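Local coordinates for glycine betaine, L-proline ABC transporter, glycine/betaine/L-proline-binding protein (ProX) (Borrelia burgdorferi, PDB 3TMG) that probably serves as the substrate-binding component of an ABC importer for glycine betaine and related compounds, and holds trimethyl glycine in its pocket, at residues A[74-79]-A[134-139]; A[141-146]-A[201-206]; A[158-163]-A[180-185]; A[67-72]-A[209-214]; A[124-129]-A[152-157]. One frame throughout, in Å; residues are numbered along the deposited sequence.

In the fold
Segment 67-72, on strand 67-73, opens interaction 4, which closes last, at 209-214, and encloses all the others. Just beyond it, 74-79 begins interaction 1, which closes at 134-139 on the first turns of helix 135-146. Before that closure 124-129 has opened interaction 5, which ends at 152-157; interactions 1 and 5 therefore cross. Further along the same helix, 141-146 starts interaction 2, which also crosses interaction 5 and closes at 201-206. Within its span lies interaction 3, a short loop from 158-163 to 180-185. Interactions 1, 3 and 4 meet at the bound trimethyl glycine, interaction 5 pairs two parallel strands, and interaction 2 packs helix 135-146 against the loop into strand 207-214.

Interaction 1 (A[74-79]-A[134-139]); sequences PTADKF and AGTQIV. With BET (trimethyl glycine), chain E.
One carboxylate oxygen of trimethyl glycine, BET O, is gripped by the backbone N-H of T136 (T136 N to BET O 3.0 Å, 164°) and by a water. That water also sits 2.6 Å from D77 OD1 and accepts the N-H of G135, so it bridges the two segments as well as the ligand. D77 has CG beside its own backbone N (chi1 -66°), and its carboxylate turns back toward the helix; Y57 OH and the backbone N of W72 hold its OD2. The ligand carboxylate thus faces the N-terminal turn of helix 135-146, an anion site in a periplasmic-binding-protein fold, where the helix end would favour its negative charge. At G135 the backbones come close, its CA 4.4 Å from A76 CA, and A76 CB lies 3.2 Å from the other ligand oxygen, BET OXT. V139 CG2 rests against the carbonyl of T75, at 3.6 Å from T75 O. Beyond it, the side chains of F79 and I138 cross at about a right angle, F79 CD2 meeting I138 CD1.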
# COMPACT_ATOMS: atom_id res chain seq x y z
N PRO A 74 -2.52 11.83 -3.31
CA PRO A 74 -2.15 12.11 -4.73
C PRO A 74 -0.69 11.81 -5.14
O PRO A 74 -0.40 11.68 -6.34
CB PRO A 74 -2.38 13.64 -4.84
CG PRO A 74 -1.95 14.12 -3.48
CD PRO A 74 -2.58 13.09 -2.54
N THR A 75 0.23 11.66 -4.17
CA THR A 75 1.64 11.75 -4.53
C THR A 75 2.26 10.46 -5.08
O THR A 75 2.86 10.49 -6.19
CB THR A 75 2.53 12.29 -3.38
OG1 THR A 75 2.05 13.58 -3.02
CG2 THR A 75 4.04 12.40 -3.87
N ALA A 76 2.07 9.36 -4.36
CA ALA A 76 2.76 8.12 -4.72
C ALA A 76 2.38 7.70 -6.12
O ALA A 76 3.26 7.37 -6.93
CB ALA A 76 2.48 7.01 -3.72
N ASP A 77 1.08 7.70 -6.43
CA ASP A 77 0.63 7.15 -7.71
C ASP A 77 0.36 8.17 -8.81
O ASP A 77 -0.27 7.83 -9.80
CB ASP A 77 -0.61 6.25 -7.55
CG ASP A 77 -0.34 4.99 -6.77
OD1 ASP A 77 0.83 4.74 -6.33
OD2 ASP A 77 -1.33 4.26 -6.56
N LYS A 78 0.84 9.39 -8.64
CA LYS A 78 0.57 10.48 -9.59
C LYS A 78 0.83 10.05 -11.03
O LYS A 78 -0.01 10.27 -11.89
CB LYS A 78 1.43 11.72 -9.24
N PHE A 79 1.97 9.40 -11.26
CA PHE A 79 2.40 9.03 -12.61
C PHE A 79 1.30 8.22 -13.30
O PHE A 79 1.00 8.49 -14.48
CB PHE A 79 3.75 8.29 -12.53
CG PHE A 79 4.22 7.71 -13.84
CD1 PHE A 79 4.91 8.50 -14.76
CD2 PHE A 79 4.00 6.36 -14.13
CE1 PHE A 79 5.34 7.96 -15.98
CE2 PHE A 79 4.44 5.81 -15.32
CZ PHE A 79 5.11 6.62 -16.26
N ALA A 134 6.59 0.75 -8.58
CA ALA A 134 5.73 1.12 -7.47
C ALA A 134 5.73 2.64 -7.37
O ALA A 134 6.75 3.27 -7.58
CB ALA A 134 6.24 0.50 -6.14
N GLY A 135 4.59 3.23 -7.02
CA GLY A 135 4.55 4.68 -6.89
C GLY A 135 5.65 5.20 -5.97
O GLY A 135 6.39 6.13 -6.31
N THR A 136 5.77 4.57 -4.81
CA THR A 136 6.78 5.00 -3.86
C THR A 136 8.21 4.92 -4.46
O THR A 136 9.06 5.78 -4.22
CB THR A 136 6.69 4.22 -2.54
OG1 THR A 136 5.49 4.62 -1.86
CG2 THR A 136 7.88 4.59 -1.63
N GLN A 137 8.46 3.88 -5.24
CA GLN A 137 9.77 3.76 -5.91
C GLN A 137 10.03 4.86 -6.94
O GLN A 137 11.15 5.41 -7.05
CB GLN A 137 9.87 2.40 -6.59
CG GLN A 137 11.27 2.03 -7.14
CD GLN A 137 12.22 1.49 -6.08
OE1 GLN A 137 11.92 1.51 -4.88
NE2 GLN A 137 13.42 1.08 -6.52
N ILE A 138 9.01 5.15 -7.74
CA ILE A 138 9.06 6.27 -8.69
C ILE A 138 9.38 7.60 -7.98
O ILE A 138 10.32 8.35 -8.37
CB ILE A 138 7.74 6.38 -9.48
CG1 ILE A 138 7.53 5.11 -10.35
CG2 ILE A 138 7.75 7.68 -10.33
CD1 ILE A 138 6.28 5.13 -11.24
N VAL A 139 8.63 7.90 -6.92
CA VAL A 139 8.79 9.22 -6.26
C VAL A 139 10.13 9.29 -5.52
O VAL A 139 10.78 10.31 -5.47
CB VAL A 139 7.62 9.54 -5.29
CG1 VAL A 139 7.85 10.90 -4.67
CG2 VAL A 139 6.30 9.58 -6.11
N BET E . 3.18 1.40 -1.03
CA BET E . 2.20 1.80 -2.06
C BET E . 2.85 2.87 -2.94
O BET E . 3.71 2.65 -3.83
OXT BET E . 2.50 4.01 -2.68
C1 BET E . 2.59 0.48 -0.05
C2 BET E . 3.64 2.57 -0.29
C3 BET E . 4.34 0.76 -1.68
O HOH W 1 1.98 2.39 -6.00

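Interaction 2 (A[141-146]-A[201-206]); sequences EQALNY and LIMGGI. With EDO (1,2-ethanediol), chain F.
A143 and I202 mark the closest approach of the two backbones, their CA atoms 5.9 Å apart, where the C-terminal half of helix 135-146 faces an irregular loop. This part of the loop opens with a type I turn from L201 to G204, closed by G204 N bonding to L201 O. D198 steadies the turn, its carboxylate taking the backbone N-H groups of I202 and M203. The contact across is apolar and centres on I202, whose side chain splits over two helix residues. Its CG2 branch, anti to the backbone N, lies 3.9 Å from A143 CB. The other branch runs out over Y146: I202 CG1 is 3.7 Å from Y146 CD2, and I202 CD1 stands 3.6 Å from the centroid of the Y146 ring, only 4° off its normal, a well-centred CH-pi contact. With CG anti to the backbone N (chi1 -177°) the Y146 ring reaches the loop, and chi2 turns its face to I202; its hydroxyl is bonded to D200. M203 bends at chi2 and chi3, bringing M203 SD to 3.9 Å from A143 CB, on the side of I202 away from Y146; it also touches F102, V139 and T140. Apolar packing of a helix against a type I beta turn here joins helix 135-146, whose other end binds the ligand, to the loop entering strand 207-214 of the periplasmic-binding-protein fold.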
# COMPACT_ATOMS: atom_id res chain seq x y z
N GLU A 141 12.94 7.91 -6.57
CA GLU A 141 13.91 8.26 -7.61
C GLU A 141 13.81 9.75 -7.95
O GLU A 141 14.84 10.43 -8.17
CB GLU A 141 13.67 7.41 -8.86
CG GLU A 141 14.68 7.67 -9.95
CD GLU A 141 14.25 7.05 -11.26
OE1 GLU A 141 13.09 6.58 -11.35
OE2 GLU A 141 15.08 7.00 -12.19
N GLN A 142 12.59 10.29 -7.98
CA GLN A 142 12.43 11.73 -8.25
C GLN A 142 13.05 12.58 -7.11
O GLN A 142 13.69 13.61 -7.38
CB GLN A 142 10.94 12.07 -8.49
CG GLN A 142 10.41 11.42 -9.78
CD GLN A 142 8.90 11.53 -9.97
OE1 GLN A 142 8.14 11.66 -9.01
NE2 GLN A 142 8.45 11.45 -11.21
N ALA A 143 12.87 12.15 -5.86
CA ALA A 143 13.49 12.81 -4.69
C ALA A 143 15.04 12.76 -4.70
O ALA A 143 15.73 13.77 -4.44
CB ALA A 143 12.95 12.22 -3.38
N LEU A 144 15.59 11.59 -5.05
CA LEU A 144 17.05 11.46 -5.19
C LEU A 144 17.57 12.43 -6.22
O LEU A 144 18.56 13.10 -5.97
CB LEU A 144 17.49 10.05 -5.54
CG LEU A 144 17.37 9.06 -4.38
CD1 LEU A 144 17.57 7.62 -4.88
CD2 LEU A 144 18.31 9.39 -3.22
N ASN A 145 16.87 12.56 -7.34
CA ASN A 145 17.27 13.54 -8.36
C ASN A 145 17.17 14.96 -7.86
O ASN A 145 18.08 15.75 -8.03
CB ASN A 145 16.41 13.40 -9.61
CG ASN A 145 16.64 12.09 -10.32
OD1 ASN A 145 17.79 11.67 -10.51
ND2 ASN A 145 15.56 11.46 -10.75
N TYR A 146 16.04 15.30 -7.27
CA TYR A 146 15.76 16.64 -6.81
C TYR A 146 16.79 17.15 -5.81
O TYR A 146 17.23 18.31 -5.85
CB TYR A 146 14.36 16.65 -6.12
CG TYR A 146 13.96 18.03 -5.67
CD1 TYR A 146 13.36 18.93 -6.56
CD2 TYR A 146 14.20 18.44 -4.38
CE1 TYR A 146 13.03 20.23 -6.16
CE2 TYR A 146 13.85 19.71 -3.96
CZ TYR A 146 13.27 20.60 -4.84
OH TYR A 146 12.95 21.87 -4.39
N LEU A 201 9.07 18.62 0.44
CA LEU A 201 7.88 17.75 0.42
C LEU A 201 7.74 16.98 -0.90
O LEU A 201 6.66 16.78 -1.38
CB LEU A 201 6.58 18.56 0.69
CG LEU A 201 5.51 17.83 1.52
CD1 LEU A 201 6.03 17.67 2.95
CD2 LEU A 201 4.21 18.62 1.51
N ILE A 202 8.86 16.56 -1.49
CA ILE A 202 8.79 15.78 -2.71
C ILE A 202 8.02 14.45 -2.49
O ILE A 202 7.30 13.98 -3.37
CB ILE A 202 10.23 15.53 -3.25
CG1 ILE A 202 11.01 16.87 -3.34
CG2 ILE A 202 10.19 14.77 -4.58
CD1 ILE A 202 10.42 17.92 -4.31
N MET A 203 8.16 13.86 -1.30
CA MET A 203 7.47 12.62 -0.99
C MET A 203 6.01 12.82 -0.59
O MET A 203 5.26 11.83 -0.36
CB MET A 203 8.19 11.86 0.12
CG MET A 203 9.70 11.61 -0.10
SD MET A 203 9.96 10.55 -1.52
CE MET A 203 9.29 8.98 -0.99
N GLY A 204 5.57 14.08 -0.48
CA GLY A 204 4.16 14.36 -0.16
C GLY A 204 3.95 14.57 1.34
O GLY A 204 4.82 14.25 2.15
N GLY A 205 2.80 15.14 1.71
CA GLY A 205 2.44 15.23 3.14
C GLY A 205 1.74 13.95 3.54
O GLY A 205 2.04 12.86 3.02
N ILE A 206 0.81 14.05 4.50
CA ILE A 206 0.09 12.88 5.00
C ILE A 206 -1.04 12.68 3.99
O ILE A 206 -1.79 13.62 3.72
CB ILE A 206 -0.39 13.18 6.45
CG1 ILE A 206 0.82 13.55 7.30
CG2 ILE A 206 -1.24 12.04 7.02
CD1 ILE A 206 0.49 14.43 8.49
C1 EDO F . -5.45 12.82 4.15
O1 EDO F . -4.60 13.63 3.31
C2 EDO F . -5.54 13.62 5.44
O2 EDO F . -4.47 13.22 6.32

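Interaction 3 (A[158-163]-A[180-185]); sequences SSESVM and PLWKPH. With BET (trimethyl glycine), chain E.
P180 meets helix 160-172 through its buried carbonyl, P180 O lying 3.6 Å from M163 CE without a polar partner. L181 CD2 is 3.8 Å from M163 CE, which bends at chi2 and chi3 bring inward. W182 places CG between its backbone N and carbonyl carbon (chi1 55°), swinging the indole over to the ligand. One indole face takes BET C2, 3.6 Å from W182 CD2, while L181 CD2 lies over the opposite face. The six-membered ring also touches the helix, W182 CZ2 sitting 3.7 Å from E160 OE2. H185 reaches E160 from the opposite direction: H185 NE2 donates to E160 OE2 at 2.6 Å, nearly in the imidazole plane and nearly along the C-O bond, though bent at the hydrogen (144°). Its ND1 caps A187 N, and E160 OE1 accepts from G26 N, so both groups are fixed at two points. W182 belongs with W25 and W72 to the ligand pocket, an aromatic enclosure for the trimethylammonium group, consistent with cation-pi binding of glycine betaine.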
# COMPACT_ATOMS: atom_id res chain seq x y z
N SER A 158 13.90 -3.99 -5.73
CA SER A 158 13.76 -5.39 -5.34
C SER A 158 12.30 -5.64 -5.05
O SER A 158 11.50 -5.78 -5.98
CB SER A 158 14.70 -5.77 -4.17
OG SER A 158 14.41 -5.09 -2.95
N SER A 159 11.93 -5.67 -3.76
CA SER A 159 10.53 -5.89 -3.36
C SER A 159 10.40 -5.47 -1.90
O SER A 159 11.41 -5.29 -1.23
CB SER A 159 10.17 -7.38 -3.51
OG SER A 159 10.99 -8.18 -2.65
N GLU A 160 9.17 -5.33 -1.42
CA GLU A 160 8.92 -5.04 -0.02
C GLU A 160 9.63 -6.09 0.88
O GLU A 160 10.24 -5.71 1.86
CB GLU A 160 7.42 -4.98 0.32
CG GLU A 160 7.17 -4.49 1.77
CD GLU A 160 5.74 -4.66 2.28
OE1 GLU A 160 4.89 -5.16 1.53
OE2 GLU A 160 5.43 -4.31 3.46
N SER A 161 9.55 -7.38 0.53
CA SER A 161 10.14 -8.45 1.34
C SER A 161 11.68 -8.36 1.42
O SER A 161 12.26 -8.47 2.51
CB SER A 161 9.71 -9.82 0.82
OG SER A 161 8.36 -10.04 1.17
N VAL A 162 12.33 -8.12 0.28
CA VAL A 162 13.78 -8.01 0.23
C VAL A 162 14.22 -6.74 0.97
O VAL A 162 15.18 -6.79 1.77
CB VAL A 162 14.32 -7.97 -1.22
CG1 VAL A 162 15.76 -7.54 -1.24
CG2 VAL A 162 14.14 -9.33 -1.88
N MET A 163 13.52 -5.62 0.72
CA MET A 163 13.82 -4.34 1.42
C MET A 163 13.75 -4.54 2.95
O MET A 163 14.68 -4.19 3.67
CB MET A 163 12.89 -3.19 0.95
CG MET A 163 13.06 -1.87 1.71
SD MET A 163 12.21 -1.75 3.30
CE MET A 163 10.54 -1.54 2.67
N PRO A 180 13.21 3.30 1.21
CA PRO A 180 11.98 4.02 1.20
C PRO A 180 11.01 3.16 2.04
O PRO A 180 11.02 1.92 1.93
CB PRO A 180 11.60 4.06 -0.29
CG PRO A 180 12.22 2.82 -0.87
CD PRO A 180 13.44 2.53 -0.05
N LEU A 181 10.33 3.77 2.99
CA LEU A 181 9.34 3.05 3.81
C LEU A 181 8.11 3.96 3.92
O LEU A 181 8.07 5.05 3.36
CB LEU A 181 9.87 2.62 5.19
CG LEU A 181 9.98 1.10 5.34
CD1 LEU A 181 10.69 0.70 6.63
CD2 LEU A 181 8.61 0.42 5.27
N TRP A 182 7.08 3.49 4.62
CA TRP A 182 5.83 4.20 4.62
C TRP A 182 5.11 3.79 5.85
O TRP A 182 5.47 2.76 6.50
CB TRP A 182 5.00 3.88 3.35
CG TRP A 182 4.77 2.39 3.15
CD1 TRP A 182 3.74 1.59 3.66
CD2 TRP A 182 5.65 1.49 2.43
NE1 TRP A 182 3.91 0.27 3.26
CE2 TRP A 182 5.06 0.15 2.53
CE3 TRP A 182 6.84 1.68 1.69
CZ2 TRP A 182 5.64 -0.95 1.92
CZ3 TRP A 182 7.43 0.55 1.09
CH2 TRP A 182 6.84 -0.73 1.20
N LYS A 183 4.10 4.60 6.20
CA LYS A 183 3.12 4.20 7.19
C LYS A 183 1.78 4.16 6.47
O LYS A 183 1.51 4.97 5.57
CB LYS A 183 3.06 5.18 8.41
CG LYS A 183 4.34 5.23 9.21
CD LYS A 183 4.22 6.19 10.41
CE LYS A 183 5.32 5.95 11.45
NZ LYS A 183 5.38 7.09 12.43
N PRO A 184 0.90 3.22 6.87
CA PRO A 184 0.99 2.32 8.02
C PRO A 184 1.92 1.14 7.75
O PRO A 184 1.83 0.52 6.69
CB PRO A 184 -0.46 1.81 8.20
CG PRO A 184 -1.04 1.88 6.80
CD PRO A 184 -0.37 3.10 6.15
N HIS A 185 2.80 0.82 8.70
CA HIS A 185 3.63 -0.37 8.57
C HIS A 185 4.07 -0.79 9.94
O HIS A 185 4.44 0.08 10.78
CB HIS A 185 4.84 -0.13 7.63
CG HIS A 185 5.41 -1.40 7.03
ND1 HIS A 185 6.09 -2.29 7.77
CD2 HIS A 185 5.30 -1.95 5.76
CE1 HIS A 185 6.49 -3.34 6.99
NE2 HIS A 185 6.02 -3.14 5.76
N BET E . 3.18 1.40 -1.03
CA BET E . 2.20 1.80 -2.06
C BET E . 2.85 2.87 -2.94
O BET E . 3.71 2.65 -3.83
OXT BET E . 2.50 4.01 -2.68
C1 BET E . 2.59 0.48 -0.05
C2 BET E . 3.64 2.57 -0.29
C3 BET E . 4.34 0.76 -1.68

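Interaction 4 (A[67-72]-A[209-214]); sequences GTVSSW and VHTLVR. With BET (trimethyl glycine), chain E.
W72 and V209 meet where V209 CG2 lies over the indole, 3.8 Å from the centroid of the W72 five-membered ring. Trimethyl glycine covers the opposite face, BET OXT coming to 3.3 Å from W72 CG. With CG beside the backbone N (chi1 -84°), the indole is slotted between the two, and its NE1 is bonded to E28. The other branch of V209, CG1, anti to the backbone N, presses on the V69 carbonyl, 3.3 Å from V69 O. T68 also has its hydroxyl anti to the backbone N (chi1 171°), which lets OG1 accept from S70 N in an ST turn. Around this turn the strand corners at V69, where V69 CG1 is 3.6 Å from T211 OG1, itself bonded to N94. On the face shared by T68, S71 and L212, opposite W72 and V209, L212 CD1 packs 3.6 Å from S71 CB, while S71 OG bonds to Y57. Backbone bonds pair T68 with L212 and S71 with H210, the shortest being H210 N to S71 O at 2.7 Å. The register slips by one residue between these antiparallel pairs, a beta bulge, and W72, at the end of the paired region, lines the trimethyl glycine pocket.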
# COMPACT_ATOMS: atom_id res chain seq x y z
N GLY A 67 -12.49 -3.10 -9.54
CA GLY A 67 -12.06 -2.13 -8.54
C GLY A 67 -10.67 -2.40 -7.99
O GLY A 67 -10.10 -3.47 -8.24
N THR A 68 -10.11 -1.40 -7.31
CA THR A 68 -8.90 -1.58 -6.51
C THR A 68 -9.10 -0.79 -5.22
O THR A 68 -9.72 0.30 -5.26
CB THR A 68 -7.62 -1.12 -7.25
OG1 THR A 68 -6.52 -1.14 -6.35
CG2 THR A 68 -7.74 0.33 -7.80
N VAL A 69 -8.57 -1.31 -4.11
CA VAL A 69 -8.56 -0.55 -2.85
C VAL A 69 -7.10 -0.12 -2.54
O VAL A 69 -6.75 0.15 -1.38
CB VAL A 69 -9.23 -1.31 -1.68
CG1 VAL A 69 -10.71 -1.42 -1.98
CG2 VAL A 69 -8.63 -2.72 -1.44
N SER A 70 -6.27 -0.05 -3.59
CA SER A 70 -4.81 0.12 -3.41
C SER A 70 -4.23 1.43 -3.96
O SER A 70 -3.02 1.51 -4.10
CB SER A 70 -4.05 -1.04 -4.07
OG SER A 70 -4.37 -2.27 -3.42
N SER A 71 -5.05 2.45 -4.23
CA SER A 71 -4.52 3.67 -4.87
C SER A 71 -3.93 4.66 -3.86
O SER A 71 -4.66 5.16 -2.99
CB SER A 71 -5.62 4.35 -5.72
OG SER A 71 -5.20 5.59 -6.27
N TRP A 72 -2.63 4.95 -3.99
CA TRP A 72 -1.95 5.85 -3.02
C TRP A 72 -1.86 7.20 -3.64
O TRP A 72 -1.06 7.43 -4.56
CB TRP A 72 -0.56 5.34 -2.65
CG TRP A 72 -0.62 4.32 -1.54
CD1 TRP A 72 -1.29 3.10 -1.52
CD2 TRP A 72 0.13 4.38 -0.29
NE1 TRP A 72 -1.08 2.45 -0.31
CE2 TRP A 72 -0.23 3.19 0.47
CE3 TRP A 72 1.04 5.31 0.27
CZ2 TRP A 72 0.32 2.93 1.72
CZ3 TRP A 72 1.56 5.04 1.54
CH2 TRP A 72 1.20 3.86 2.24
N VAL A 209 -5.25 6.31 1.11
CA VAL A 209 -5.35 5.24 0.09
C VAL A 209 -6.79 5.31 -0.38
O VAL A 209 -7.71 5.35 0.47
CB VAL A 209 -5.06 3.85 0.71
CG1 VAL A 209 -4.98 2.75 -0.36
CG2 VAL A 209 -3.74 3.90 1.53
N HIS A 210 -6.98 5.33 -1.69
CA HIS A 210 -8.32 5.45 -2.24
C HIS A 210 -8.81 4.20 -2.88
O HIS A 210 -8.03 3.29 -3.18
CB HIS A 210 -8.41 6.62 -3.25
CG HIS A 210 -8.47 7.98 -2.60
ND1 HIS A 210 -9.27 8.99 -3.07
CD2 HIS A 210 -7.78 8.50 -1.53
CE1 HIS A 210 -9.11 10.09 -2.31
NE2 HIS A 210 -8.23 9.80 -1.34
N THR A 211 -10.13 4.14 -3.06
CA THR A 211 -10.79 3.02 -3.70
C THR A 211 -11.23 3.56 -5.07
O THR A 211 -11.91 4.59 -5.17
CB THR A 211 -12.04 2.59 -2.89
OG1 THR A 211 -11.62 2.04 -1.63
CG2 THR A 211 -12.82 1.49 -3.67
N LEU A 212 -10.79 2.89 -6.13
CA LEU A 212 -11.22 3.26 -7.48
C LEU A 212 -12.00 2.11 -8.08
O LEU A 212 -11.65 0.94 -7.87
CB LEU A 212 -10.03 3.58 -8.38
CG LEU A 212 -8.88 4.36 -7.75
CD1 LEU A 212 -7.68 4.40 -8.69
CD2 LEU A 212 -9.26 5.79 -7.33
N VAL A 213 -13.03 2.43 -8.88
CA VAL A 213 -13.82 1.38 -9.54
C VAL A 213 -13.93 1.73 -11.03
O VAL A 213 -13.73 2.86 -11.44
CB VAL A 213 -15.23 1.19 -8.91
CG1 VAL A 213 -15.15 0.76 -7.46
CG2 VAL A 213 -16.07 2.47 -9.04
N ARG A 214 -14.21 0.72 -11.84
CA ARG A 214 -14.34 0.93 -13.28
C ARG A 214 -15.57 1.80 -13.59
O ARG A 214 -16.52 1.79 -12.83
CB ARG A 214 -14.43 -0.41 -14.02
CG ARG A 214 -15.56 -1.33 -13.59
CD ARG A 214 -15.66 -2.54 -14.51
NE ARG A 214 -16.84 -3.35 -14.23
CZ ARG A 214 -18.06 -3.14 -14.73
NH1 ARG A 214 -18.28 -2.13 -15.57
NH2 ARG A 214 -19.05 -3.97 -14.41
N BET E . 3.18 1.40 -1.03
CA BET E . 2.20 1.80 -2.06
C BET E . 2.85 2.87 -2.94
O BET E . 3.71 2.65 -3.83
OXT BET E . 2.50 4.01 -2.68
C1 BET E . 2.59 0.48 -0.05
C2 BET E . 3.64 2.57 -0.29
C3 BET E . 4.34 0.76 -1.68

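Interaction 5 (A[124-129]-A[152-157]); sequences KNKMIG and EYELVP
Two short parallel strands, 126-128 and 154-156, which precede and follow helix 135-146 in the chain, pair edge to edge, their axes 22° apart. N125 accepts first: E154 N bonds to N125 O at 2.9 Å, from well above the carbonyl plane. E154 O then takes M127 N, and M127 O takes V156 N at 2.8 Å, nearly along its C=O axis. G129 N to V156 O completes the series. Just before the strand, the N125 amide adds a side-chain bond, N125 ND2 to E152 O at 2.8 Å and 169°, with the acceptor in the amide plane. The acid of E152 itself is held elsewhere, by the backbone N atoms of G118 and G120. Helix 135-146 connects the strands, making a beta-alpha-beta unit, and packs on one sheet face, where M127 and L155 lie side by side: L155 touches Q137, E141 and L144, and M127 touches T140. M127 CG is 4.2 Å from L155 CD1. On the other face I128 and V156 point the same way, I128 CD1 being 4.0 Å from V156 CG2. K126 runs extended beside E154, but K126 NZ stays 5.2 Å from E154 OE1, too far for a salt bridge. Instead E154 OE1 accepts from a water at 2.6 Å, which also donates to N125 O.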
# COMPACT_ATOMS: atom_id res chain seq x y z
N LYS A 124 27.18 2.22 1.69
CA LYS A 124 27.66 1.51 0.50
C LYS A 124 27.05 2.06 -0.82
O LYS A 124 26.78 1.32 -1.76
CB LYS A 124 27.42 -0.01 0.66
N ASN A 125 26.85 3.38 -0.86
CA ASN A 125 26.32 4.08 -2.05
C ASN A 125 25.04 3.53 -2.67
O ASN A 125 24.87 3.55 -3.90
CB ASN A 125 27.44 4.24 -3.10
CG ASN A 125 28.57 5.08 -2.59
OD1 ASN A 125 29.60 4.56 -2.13
ND2 ASN A 125 28.40 6.39 -2.64
N LYS A 126 24.10 3.08 -1.83
CA LYS A 126 22.88 2.44 -2.30
C LYS A 126 21.72 2.83 -1.40
O LYS A 126 21.91 3.06 -0.21
CB LYS A 126 23.01 0.91 -2.29
CG LYS A 126 23.99 0.34 -3.31
CD LYS A 126 24.06 -1.17 -3.18
CE LYS A 126 24.90 -1.78 -4.27
NZ LYS A 126 25.10 -3.19 -3.83
N MET A 127 20.54 2.91 -2.01
CA MET A 127 19.28 2.98 -1.29
C MET A 127 18.51 1.73 -1.70
O MET A 127 18.25 1.49 -2.90
CB MET A 127 18.51 4.24 -1.66
CG MET A 127 17.19 4.40 -0.89
SD MET A 127 16.54 6.05 -1.20
CE MET A 127 15.17 6.05 0.01
N ILE A 128 18.21 0.90 -0.72
CA ILE A 128 17.60 -0.39 -0.95
C ILE A 128 16.08 -0.21 -1.08
O ILE A 128 15.40 -0.02 -0.08
CB ILE A 128 17.97 -1.39 0.19
CG1 ILE A 128 19.50 -1.53 0.33
CG2 ILE A 128 17.29 -2.74 -0.00
CD1 ILE A 128 20.22 -1.92 -0.98
N GLY A 129 15.57 -0.27 -2.32
CA GLY A 129 14.15 0.08 -2.60
C GLY A 129 13.24 -1.12 -2.74
O GLY A 129 13.60 -2.22 -2.35
N GLU A 152 25.31 9.68 -6.15
CA GLU A 152 26.02 9.17 -4.97
C GLU A 152 25.29 7.97 -4.34
O GLU A 152 25.92 7.12 -3.67
CB GLU A 152 26.13 10.29 -3.94
CG GLU A 152 27.04 9.96 -2.78
CD GLU A 152 27.09 11.06 -1.73
OE1 GLU A 152 26.38 12.10 -1.87
OE2 GLU A 152 27.84 10.87 -0.76
N TYR A 153 23.97 7.93 -4.53
CA TYR A 153 23.14 6.80 -4.07
C TYR A 153 22.48 6.08 -5.23
O TYR A 153 21.64 6.63 -5.92
CB TYR A 153 22.07 7.27 -3.07
CG TYR A 153 22.64 7.81 -1.79
CD1 TYR A 153 23.19 9.10 -1.74
CD2 TYR A 153 22.66 7.03 -0.62
CE1 TYR A 153 23.73 9.60 -0.56
CE2 TYR A 153 23.20 7.52 0.56
CZ TYR A 153 23.72 8.80 0.60
OH TYR A 153 24.28 9.29 1.76
N GLU A 154 22.80 4.82 -5.41
CA GLU A 154 22.11 4.04 -6.42
C GLU A 154 20.84 3.47 -5.81
O GLU A 154 20.88 2.80 -4.78
CB GLU A 154 23.03 2.93 -6.91
CG GLU A 154 22.36 1.84 -7.73
CD GLU A 154 23.24 0.57 -7.84
OE1 GLU A 154 24.41 0.55 -7.35
OE2 GLU A 154 22.73 -0.43 -8.41
N LEU A 155 19.70 3.76 -6.43
CA LEU A 155 18.45 3.24 -5.94
C LEU A 155 18.25 1.84 -6.51
O LEU A 155 18.24 1.65 -7.74
CB LEU A 155 17.28 4.16 -6.35
CG LEU A 155 15.88 3.61 -6.12
CD1 LEU A 155 15.61 3.37 -4.62
CD2 LEU A 155 14.84 4.55 -6.71
N VAL A 156 18.10 0.86 -5.62
CA VAL A 156 18.06 -0.56 -6.05
C VAL A 156 16.63 -1.05 -6.04
O VAL A 156 15.97 -1.04 -4.99
CB VAL A 156 18.86 -1.49 -5.10
CG1 VAL A 156 18.92 -2.91 -5.66
CG2 VAL A 156 20.25 -0.96 -4.83
N PRO A 157 16.12 -1.52 -7.20
CA PRO A 157 14.81 -2.14 -7.08
C PRO A 157 14.89 -3.59 -6.52
O PRO A 157 15.85 -4.31 -6.76
CB PRO A 157 14.28 -2.10 -8.53
CG PRO A 157 15.53 -2.19 -9.37
CD PRO A 157 16.63 -1.51 -8.60
O HOH W 2 26.10 1.61 -5.66